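Local coordinates for protein transcription factor tau subunit sfc1 (PDB 4BJI) that contributes the DNA-binding domain of a subunit in the tauA part of TFIIIC, which binds boxA promoter sites of tRNA and similar genes, at residues A[39-44]-A[75-80]; A[122-127]-A[134-139]. One frame throughout, in Å; residues are numbered along the deposited sequence. Where two conformers were deposited one is given.

Contact 1: residues A[39-44]-A[75-80]; sequences EVIEAL and LPYLSY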
ATOM      1  N   GLU A  39     -15.647 -16.252  -8.983  1.00 12.82           N
ATOM      2  CA  GLU A  39     -15.986 -16.124  -7.565  0.56 14.73           C
ATOM      3  C   GLU A  39     -15.054 -15.119  -6.887  1.00 12.16           C
ATOM      4  O   GLU A  39     -15.492 -14.323  -6.080  1.00 13.46           O
ATOM      5  CB  GLU A  39     -15.909 -17.487  -6.850  0.56 17.94           C
ATOM      6  CG  GLU A  39     -16.419 -17.466  -5.408  0.56 22.94           C
ATOM      7  CD  GLU A  39     -16.188 -18.791  -4.681  0.56 37.05           C
ATOM      8  OE1 GLU A  39     -15.869 -19.797  -5.347  0.56 42.48           O
ATOM      9  OE2 GLU A  39     -16.320 -18.822  -3.440  0.56 35.60           O
ATOM     10  N   VAL A  40     -13.772 -15.161  -7.229  1.00 12.15           N
ATOM     11  CA  VAL A  40     -12.813 -14.231  -6.626  1.00 11.42           C
ATOM     12  C   VAL A  40     -13.046 -12.823  -7.120  1.00 11.62           C
ATOM     13  O   VAL A  40     -13.019 -11.871  -6.315  1.00 10.64           O
ATOM     14  CB  VAL A  40     -11.357 -14.673  -6.910  1.00 11.78           C
ATOM     15  CG1 VAL A  40     -10.373 -13.781  -6.179  1.00 11.80           C
ATOM     16  CG2 VAL A  40     -11.167 -16.150  -6.510  1.00 15.91           C
ATOM     17  N   ILE A  41     -13.334 -12.674  -8.414  1.00 10.60           N
ATOM     18  CA  ILE A  41     -13.660 -11.374  -8.989  1.00 12.73           C
ATOM     19  C   ILE A  41     -14.874 -10.771  -8.290  1.00 12.80           C
ATOM     20  O   ILE A  41     -14.855  -9.582  -7.917  1.00 12.47           O
ATOM     21  CB  ILE A  41     -13.903 -11.506 -10.501  1.00 13.29           C
ATOM     22  CG1 ILE A  41     -12.611 -11.889 -11.227  1.00 13.83           C
ATOM     23  CG2 ILE A  41     -14.529 -10.213 -11.052  1.00 15.70           C
ATOM     24  CD1 ILE A  41     -12.836 -12.272 -12.691  1.00 14.77           C
ATOM     25  N   GLU A  42     -15.914 -11.556  -8.036  1.00 11.72           N
ATOM     26  CA  GLU A  42     -17.082 -11.050  -7.345  1.00 11.35           C
ATOM     27  C   GLU A  42     -16.799 -10.606  -5.913  1.00 12.70           C
ATOM     28  O   GLU A  42     -17.386  -9.608  -5.456  1.00 15.38           O
ATOM     29  CB  GLU A  42     -18.213 -12.072  -7.391  1.00 15.29           C
ATOM     30  CG  GLU A  42     -18.727 -12.320  -8.816  1.00 19.62           C
ATOM     31  CD  GLU A  42     -19.108 -11.047  -9.521  1.00 28.70           C
ATOM     32  OE1 GLU A  42     -19.886 -10.264  -8.953  1.00 30.01           O
ATOM     33  OE2 GLU A  42     -18.596 -10.806 -10.625  1.00 31.10           O
ATOM     34  N   ALA A  43     -15.891 -11.286  -5.223  1.00 11.88           N
ATOM     35  CA  ALA A  43     -15.487 -10.885  -3.886  1.00 12.01           C
ATOM     36  C   ALA A  43     -14.653  -9.601  -3.907  1.00 13.65           C
ATOM     37  O   ALA A  43     -14.700  -8.799  -2.960  1.00 12.81           O
ATOM     38  CB  ALA A  43     -14.712 -11.998  -3.235  1.00 11.73           C
ATOM     39  N   LEU A  44     -13.859  -9.411  -4.955  1.00  9.80           N
ATOM     40  CA  LEU A  44     -13.019  -8.219  -5.079  1.00  8.59           C
ATOM     41  C   LEU A  44     -13.799  -6.960  -5.398  1.00 10.05           C
ATOM     42  O   LEU A  44     -13.416  -5.857  -4.983  1.00  9.27           O
ATOM     43  CB  LEU A  44     -11.979  -8.406  -6.173  1.00 10.31           C
ATOM     44  CG  LEU A  44     -10.831  -9.340  -5.832  1.00  9.87           C
ATOM     45  CD1 LEU A  44     -10.014  -9.633  -7.074  1.00 10.64           C
ATOM     46  CD2 LEU A  44      -9.965  -8.726  -4.742  1.00 11.74           C
ATOM     47  N   LEU A  75      -7.190 -10.324 -10.153  1.00  9.07           N
ATOM     48  CA  LEU A  75      -6.905  -8.875 -10.074  1.00  8.69           C
ATOM     49  C   LEU A  75      -6.870  -8.197 -11.451  1.00  8.99           C
ATOM     50  O   LEU A  75      -7.380  -7.096 -11.593  1.00  9.08           O
ATOM     51  CB  LEU A  75      -5.633  -8.601  -9.269  1.00  9.23           C
ATOM     52  CG  LEU A  75      -5.839  -8.685  -7.748  1.00  8.91           C
ATOM     53  CD1 LEU A  75      -4.565  -8.859  -6.990  1.00  9.56           C
ATOM     54  CD2 LEU A  75      -6.622  -7.466  -7.239  1.00  9.84           C
ATOM     55  N   PRO A  76      -6.293  -8.857 -12.478  1.00  8.75           N
ATOM     56  CA  PRO A  76      -6.195  -8.196 -13.781  1.00 10.42           C
ATOM     57  C   PRO A  76      -7.527  -7.930 -14.470  1.00 11.00           C
ATOM     58  O   PRO A  76      -7.610  -7.194 -15.463  1.00 12.58           O
ATOM     59  CB  PRO A  76      -5.342  -9.197 -14.605  1.00 12.37           C
ATOM     60  CG  PRO A  76      -4.496  -9.847 -13.618  1.00 12.44           C
ATOM     61  CD  PRO A  76      -5.444 -10.070 -12.461  1.00  9.76           C
ATOM     62  N   TYR A  77      -8.597  -8.534 -13.943  1.00  9.78           N
ATOM     63  CA  TYR A  77      -9.918  -8.263 -14.475  1.00  9.43           C
ATOM     64  C   TYR A  77     -10.536  -6.967 -13.972  1.00 11.26           C
ATOM     65  O   TYR A  77     -11.514  -6.486 -14.539  1.00 13.61           O
ATOM     66  CB  TYR A  77     -10.881  -9.425 -14.161  1.00 11.59           C
ATOM     67  CG  TYR A  77     -10.661 -10.633 -15.049  1.00 12.08           C
ATOM     68  CD1 TYR A  77      -9.750 -11.619 -14.712  1.00 12.86           C
ATOM     69  CD2 TYR A  77     -11.330 -10.746 -16.257  1.00 15.05           C
ATOM     70  CE1 TYR A  77      -9.524 -12.715 -15.550  1.00 15.22           C
ATOM     71  CE2 TYR A  77     -11.112 -11.833 -17.096  1.00 14.10           C
ATOM     72  CZ  TYR A  77     -10.212 -12.794 -16.729  1.00 17.38           C
ATOM     73  OH  TYR A  77     -10.028 -13.875 -17.579  1.00 18.25           O
ATOM     74  N   LEU A  78      -9.948  -6.391 -12.914  1.00  9.65           N
ATOM     75  CA  LEU A  78     -10.510  -5.223 -12.251  1.00 10.23           C
ATOM     76  C   LEU A  78      -9.540  -4.076 -12.017  1.00  9.69           C
ATOM     77  O   LEU A  78      -9.981  -2.988 -11.681  1.00  9.33           O
ATOM     78  CB  LEU A  78     -11.059  -5.608 -10.878  1.00  9.76           C
ATOM     79  CG  LEU A  78     -12.155  -6.656 -10.860  1.00 10.70           C
ATOM     80  CD1 LEU A  78     -12.473  -7.004  -9.437  1.00 12.58           C
ATOM     81  CD2 LEU A  78     -13.393  -6.175 -11.608  1.00 15.29           C
ATOM     82  N   SER A  79      -8.246  -4.327 -12.130  1.00  9.25           N
ATOM     83  CA  SER A  79      -7.246  -3.395 -11.624  1.00  8.16           C
ATOM     84  C   SER A  79      -5.959  -3.464 -12.422  1.00  8.67           C
ATOM     85  O   SER A  79      -5.725  -4.452 -13.130  1.00  9.29           O
ATOM     86  CB  SER A  79      -6.958  -3.681 -10.142  1.00  8.76           C
ATOM     87  OG  SER A  79      -6.302  -4.931  -9.963  1.00  9.03           O
ATOM     88  N   TYR A  80      -5.133  -2.430 -12.270  1.00  7.91           N
ATOM     89  CA  TYR A  80      -3.784  -2.377 -12.824  1.00  7.28           C
ATOM     90  C   TYR A  80      -2.794  -2.226 -11.659  1.00  7.93           C
ATOM     91  O   TYR A  80      -3.199  -1.892 -10.538  1.00  7.81           O
ATOM     92  CB  TYR A  80      -3.660  -1.211 -13.829  1.00  8.64           C
ATOM     93  CG  TYR A  80      -3.865   0.171 -13.248  1.00  7.35           C
ATOM     94  CD1 TYR A  80      -5.138   0.720 -13.090  1.00  8.35           C
ATOM     95  CD2 TYR A  80      -2.788   0.929 -12.832  1.00  7.38           C
ATOM     96  CE1 TYR A  80      -5.311   2.004 -12.543  1.00  8.45           C
ATOM     97  CE2 TYR A  80      -2.948   2.180 -12.271  1.00  7.40           C
ATOM     98  CZ  TYR A  80      -4.198   2.727 -12.149  1.00  7.29           C
ATOM     99  OH  TYR A  80      -4.322   3.975 -11.570  1.00  8.46           O
TER

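Contact 2: residues A[122-127]-A[134-139]; sequences GTKTHV and FPTNRV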
ATOM      1  N   GLY A 122       5.640 -15.624  11.824  1.00 61.51           N
ATOM      2  CA  GLY A 122       5.328 -14.229  12.075  1.00 56.54           C
ATOM      3  C   GLY A 122       3.933 -13.868  11.603  1.00 60.02           C
ATOM      4  O   GLY A 122       3.282 -14.665  10.928  1.00 71.15           O
ATOM      5  N   THR A 123       3.472 -12.669  11.951  1.00 46.01           N
ATOM      6  CA  THR A 123       2.138 -12.224  11.547  1.00 40.83           C
ATOM      7  C   THR A 123       2.130 -11.781  10.092  1.00 42.40           C
ATOM      8  O   THR A 123       3.114 -11.222   9.587  1.00 34.88           O
ATOM      9  CB  THR A 123       1.607 -11.064  12.419  1.00 38.75           C
ATOM     10  OG1 THR A 123       0.343 -10.622  11.903  1.00 42.61           O
ATOM     11  CG2 THR A 123       2.591  -9.890  12.434  1.00 34.48           C
ATOM     12  N   LYS A 124       1.011 -12.054   9.423  1.00 34.62           N
ATOM     13  CA  LYS A 124       0.831 -11.718   8.019  1.00 37.11           C
ATOM     14  C   LYS A 124       0.065 -10.417   7.879  1.00 28.39           C
ATOM     15  O   LYS A 124      -0.365 -10.070   6.795  1.00 17.96           O
ATOM     16  CB  LYS A 124       0.014 -12.807   7.310  1.00 53.53           C
ATOM     17  CG  LYS A 124       0.730 -14.111   7.012  1.00 65.24           C
ATOM     18  CD  LYS A 124      -0.229 -15.046   6.276  1.00 74.70           C
ATOM     19  CE  LYS A 124       0.315 -16.462   6.124  1.00 83.39           C
ATOM     20  NZ  LYS A 124      -0.787 -17.465   5.981  1.00 87.29           N
ATOM     21  N   THR A 125      -0.130  -9.707   8.974  1.00 24.98           N
ATOM     22  CA  THR A 125      -0.980  -8.539   8.934  1.00 13.00           C
ATOM     23  C   THR A 125      -0.430  -7.437   7.987  1.00 15.65           C
ATOM     24  O   THR A 125       0.791  -7.190   7.820  1.00 17.18           O
ATOM     25  CB  THR A 125      -1.206  -7.947  10.341  1.00 19.29           C
ATOM     26  OG1 THR A 125      -2.185  -6.919  10.263  1.00 18.03           O
ATOM     27  CG2 THR A 125       0.075  -7.352  10.927  1.00 20.49           C
ATOM     28  N   HIS A 126      -1.378  -6.742   7.388  1.00 11.40           N
ATOM     29  CA  HIS A 126      -1.107  -5.541   6.592  1.00 10.78           C
ATOM     30  C   HIS A 126      -1.095  -4.264   7.460  1.00  8.75           C
ATOM     31  O   HIS A 126      -0.759  -3.190   6.989  1.00  9.30           O
ATOM     32  CB  HIS A 126      -2.189  -5.415   5.526  1.00  9.60           C
ATOM     33  CG  HIS A 126      -3.572  -5.336   6.095  1.00  8.97           C
ATOM     34  ND1 HIS A 126      -4.164  -6.393   6.760  1.00 13.35           N
ATOM     35  CD2 HIS A 126      -4.466  -4.324   6.131  1.00 10.44           C
ATOM     36  CE1 HIS A 126      -5.359  -6.025   7.189  1.00 13.47           C
ATOM     37  NE2 HIS A 126      -5.574  -4.781   6.799  1.00 12.94           N
ATOM     38  N   VAL A 127      -1.454  -4.400   8.734  1.00  8.31           N
ATOM     39  CA  VAL A 127      -1.559  -3.254   9.645  1.00  8.79           C
ATOM     40  C   VAL A 127      -0.208  -2.970  10.260  1.00  8.33           C
ATOM     41  O   VAL A 127       0.518  -3.893  10.644  1.00  9.83           O
ATOM     42  CB  VAL A 127      -2.587  -3.591  10.753  1.00 10.38           C
ATOM     43  CG1 VAL A 127      -2.657  -2.519  11.806  1.00 10.13           C
ATOM     44  CG2 VAL A 127      -3.953  -3.814  10.159  1.00 13.71           C
ATOM     45  N   PHE A 134       7.669  -9.692  14.753  1.00 18.08           N
ATOM     46  CA  PHE A 134       7.892 -10.565  13.612  1.00 19.29           C
ATOM     47  C   PHE A 134       6.927 -10.346  12.452  1.00 22.90           C
ATOM     48  O   PHE A 134       6.369 -11.292  11.890  1.00 23.33           O
ATOM     49  CB  PHE A 134       7.819 -12.043  14.066  1.00 21.42           C
ATOM     50  CG  PHE A 134       8.652 -12.343  15.285  1.00 26.39           C
ATOM     51  CD1 PHE A 134      10.015 -12.115  15.280  1.00 23.90           C
ATOM     52  CD2 PHE A 134       8.071 -12.863  16.435  1.00 32.12           C
ATOM     53  CE1 PHE A 134      10.791 -12.386  16.386  1.00 30.59           C
ATOM     54  CE2 PHE A 134       8.853 -13.144  17.557  1.00 26.99           C
ATOM     55  CZ  PHE A 134      10.208 -12.898  17.526  1.00 27.44           C
ATOM     56  N   PRO A 135       6.721  -9.082  12.078  1.00 20.00           N
ATOM     57  CA  PRO A 135       5.904  -8.862  10.895  1.00 20.15           C
ATOM     58  C   PRO A 135       6.598  -9.402   9.649  1.00 22.03           C
ATOM     59  O   PRO A 135       7.808  -9.273   9.522  1.00 24.46           O
ATOM     60  CB  PRO A 135       5.761  -7.334  10.855  1.00 18.23           C
ATOM     61  CG  PRO A 135       6.977  -6.820  11.498  1.00 17.23           C
ATOM     62  CD  PRO A 135       7.261  -7.832  12.621  1.00 17.60           C
ATOM     63  N   THR A 136       5.834 -10.000   8.754  1.00 19.40           N
ATOM     64  CA  THR A 136       6.372 -10.497   7.500  1.00 21.30           C
ATOM     65  C   THR A 136       6.102  -9.540   6.331  1.00 21.88           C
ATOM     66  O   THR A 136       6.735  -9.632   5.287  1.00 23.38           O
ATOM     67  CB  THR A 136       5.747 -11.847   7.136  1.00 26.71           C
ATOM     68  OG1 THR A 136       4.344 -11.676   6.876  1.00 30.92           O
ATOM     69  CG2 THR A 136       5.943 -12.864   8.262  1.00 32.55           C
ATOM     70  N   ASN A 137       5.193  -8.591   6.512  1.00 17.95           N
ATOM     71  CA  ASN A 137       4.862  -7.650   5.461  1.00 17.29           C
ATOM     72  C   ASN A 137       5.938  -6.594   5.318  1.00 15.07           C
ATOM     73  O   ASN A 137       6.500  -6.137   6.321  1.00 17.47           O
ATOM     74  CB  ASN A 137       3.552  -6.974   5.846  1.00 20.14           C
ATOM     75  CG  ASN A 137       2.985  -6.155   4.745  1.00 19.07           C
ATOM     76  OD1 ASN A 137       3.116  -6.506   3.552  1.00 18.43           O
ATOM     77  ND2 ASN A 137       2.361  -5.039   5.117  1.00 15.46           N
ATOM     78  N   ARG A 138       6.217  -6.190   4.077  1.00 16.08           N
ATOM     79  CA  ARG A 138       7.205  -5.132   3.882  1.00 16.73           C
ATOM     80  C   ARG A 138       6.660  -3.941   3.119  1.00 14.17           C
ATOM     81  O   ARG A 138       7.397  -3.009   2.857  1.00 14.70           O
ATOM     82  CB  ARG A 138       8.453  -5.658   3.178  1.00 21.28           C
ATOM     83  CG  ARG A 138       9.242  -6.686   4.029  1.00 22.68           C
ATOM     84  CD  ARG A 138       9.982  -6.018   5.220  1.00 24.37           C
ATOM     85  NE  ARG A 138      10.753  -6.997   5.998  1.00 27.56           N
ATOM     86  CZ  ARG A 138      10.273  -7.670   7.040  1.00 33.80           C
ATOM     87  NH1 ARG A 138       9.022  -7.473   7.445  1.00 30.27           N
ATOM     88  NH2 ARG A 138      11.040  -8.550   7.672  1.00 36.57           N
ATOM     89  N   VAL A 139       5.384  -3.973   2.746  1.00 11.92           N
ATOM     90  CA  VAL A 139       4.758  -2.829   2.074  1.00 11.19           C
ATOM     91  C   VAL A 139       3.494  -2.468   2.848  1.00 10.77           C
ATOM     92  O   VAL A 139       2.610  -3.296   2.996  1.00 13.42           O
ATOM     93  CB  VAL A 139       4.379  -3.097   0.602  1.00 12.71           C
ATOM     94  CG1 VAL A 139       3.803  -1.850  -0.031  1.00 11.15           C
ATOM     95  CG2 VAL A 139       5.580  -3.585  -0.183  1.00 21.40           C
TER
HETATM   96  O   HOH W   1       3.176  -8.227   8.812  1.00 21.95           O

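Contact 1: residues A[39-44]-A[75-80]
In the part of the chain that belongs to the TFIIIC helix-turn-helix family, helix 35-50 packs its apolar side chains against the turn that leads from helix 71-74 into strand 79-82. Ile41 and Leu44, three residues apart and so on one side of the helix, both direct their side chains at residues 75-78. With CG1 of Ile41 anti to the carbonyl carbon (chi1 -67°), its CD1 comes obliquely to the CB-CG end of the Tyr77 ring, 3.6 Å from Tyr77 CG. The resulting CH-pi contact is off-centre, with Ile41 CD1 4.0 Å from the ring centroid and 30° off the ring normal. Leu78 brings one branch to the two helix residues: its CD1 lies 3.6 Å from Leu44 CB and 3.8 Å from the backbone O of Ile41, with Ile41 CG2 a little farther off. Leu44 CD1 meets Leu75 CD2 at 4.0 Å, the two side chains crossing at about a right angle. No hydrogen bond spans the segments. The turn holds its own shape, since Leu75 O accepts from Leu78 N (3.0 Å) and from Ser79 OG (2.9 Å) on opposite faces of its carbonyl plane. Beyond the contact, Tyr77 OH bonds to Gly31 O. Ala74 of helix 71-74 also touches Ile41 and Leu44, while Leu75 packs on Phe48 of helix 35-50 and on Tyr91 of strand 90-93.

Contact 2: residues A[122-127]-A[134-139]
Thr123 O is gripped by three donors: Thr136 N, Thr136 OG1 and a water. The backbone hydrogen bond from Thr136 N to Thr123 O is 3.1 Å, with N nearly on the line of the C=O (170°), whereas OG1 of Thr136, 3.0 Å from the same Thr123 O, comes in tilted 32° from the carbonyl plane. A chi1 of 65° sets that hydroxyl between its own backbone N and carbonyl carbon, within bonding distance of Thr123. The water donates to Thr123 O and to Thr125 O and accepts from Asn137 N, extending the link past the Thr123-Thr136 bonds. Within 122-127 two successive ST turns, Thr123 OG1 with Thr125 N and Thr125 OG1 with Val127 N, shape the chain. Asn137 lays its CB 3.4 Å from Thr125 O and reaches forward with ND2 to Val139 O, 2.8 Å away, a bent bond from above the carbonyl plane. With an alanine here, Val139 O is likely to lose this side-chain donor, leaving the entry to strand 139-141 less firmly held. One threonine hydroxyl, backbone amides and a bridging water thus supply the polar links between the segments, while Pro135 packs on Leu186 and Leu189 of helix 172-189.

The two contacts follow one another along the chain, contact 1 closing before contact 2 opens. Their centres lie 23 Å apart and their nearest atoms about 13 Å, so they do not touch. Contact 1 is buried, where helix 35-50 meets the turn entering strand 79-82 of the four-stranded mixed sheet, in the helix-turn-helix portion of the chain. Contact 2 lies at the surface, in the loop joining strands 109-111 and 139-141 of a separate two-stranded antiparallel sheet. Helix 56-60 offers a bridge: Arg57 touches Lys124 and Asn137, and Asn61 just beyond it bonds to His126. Through these contacts the loop leans on the helix-turn-helix portion that holds contact 1.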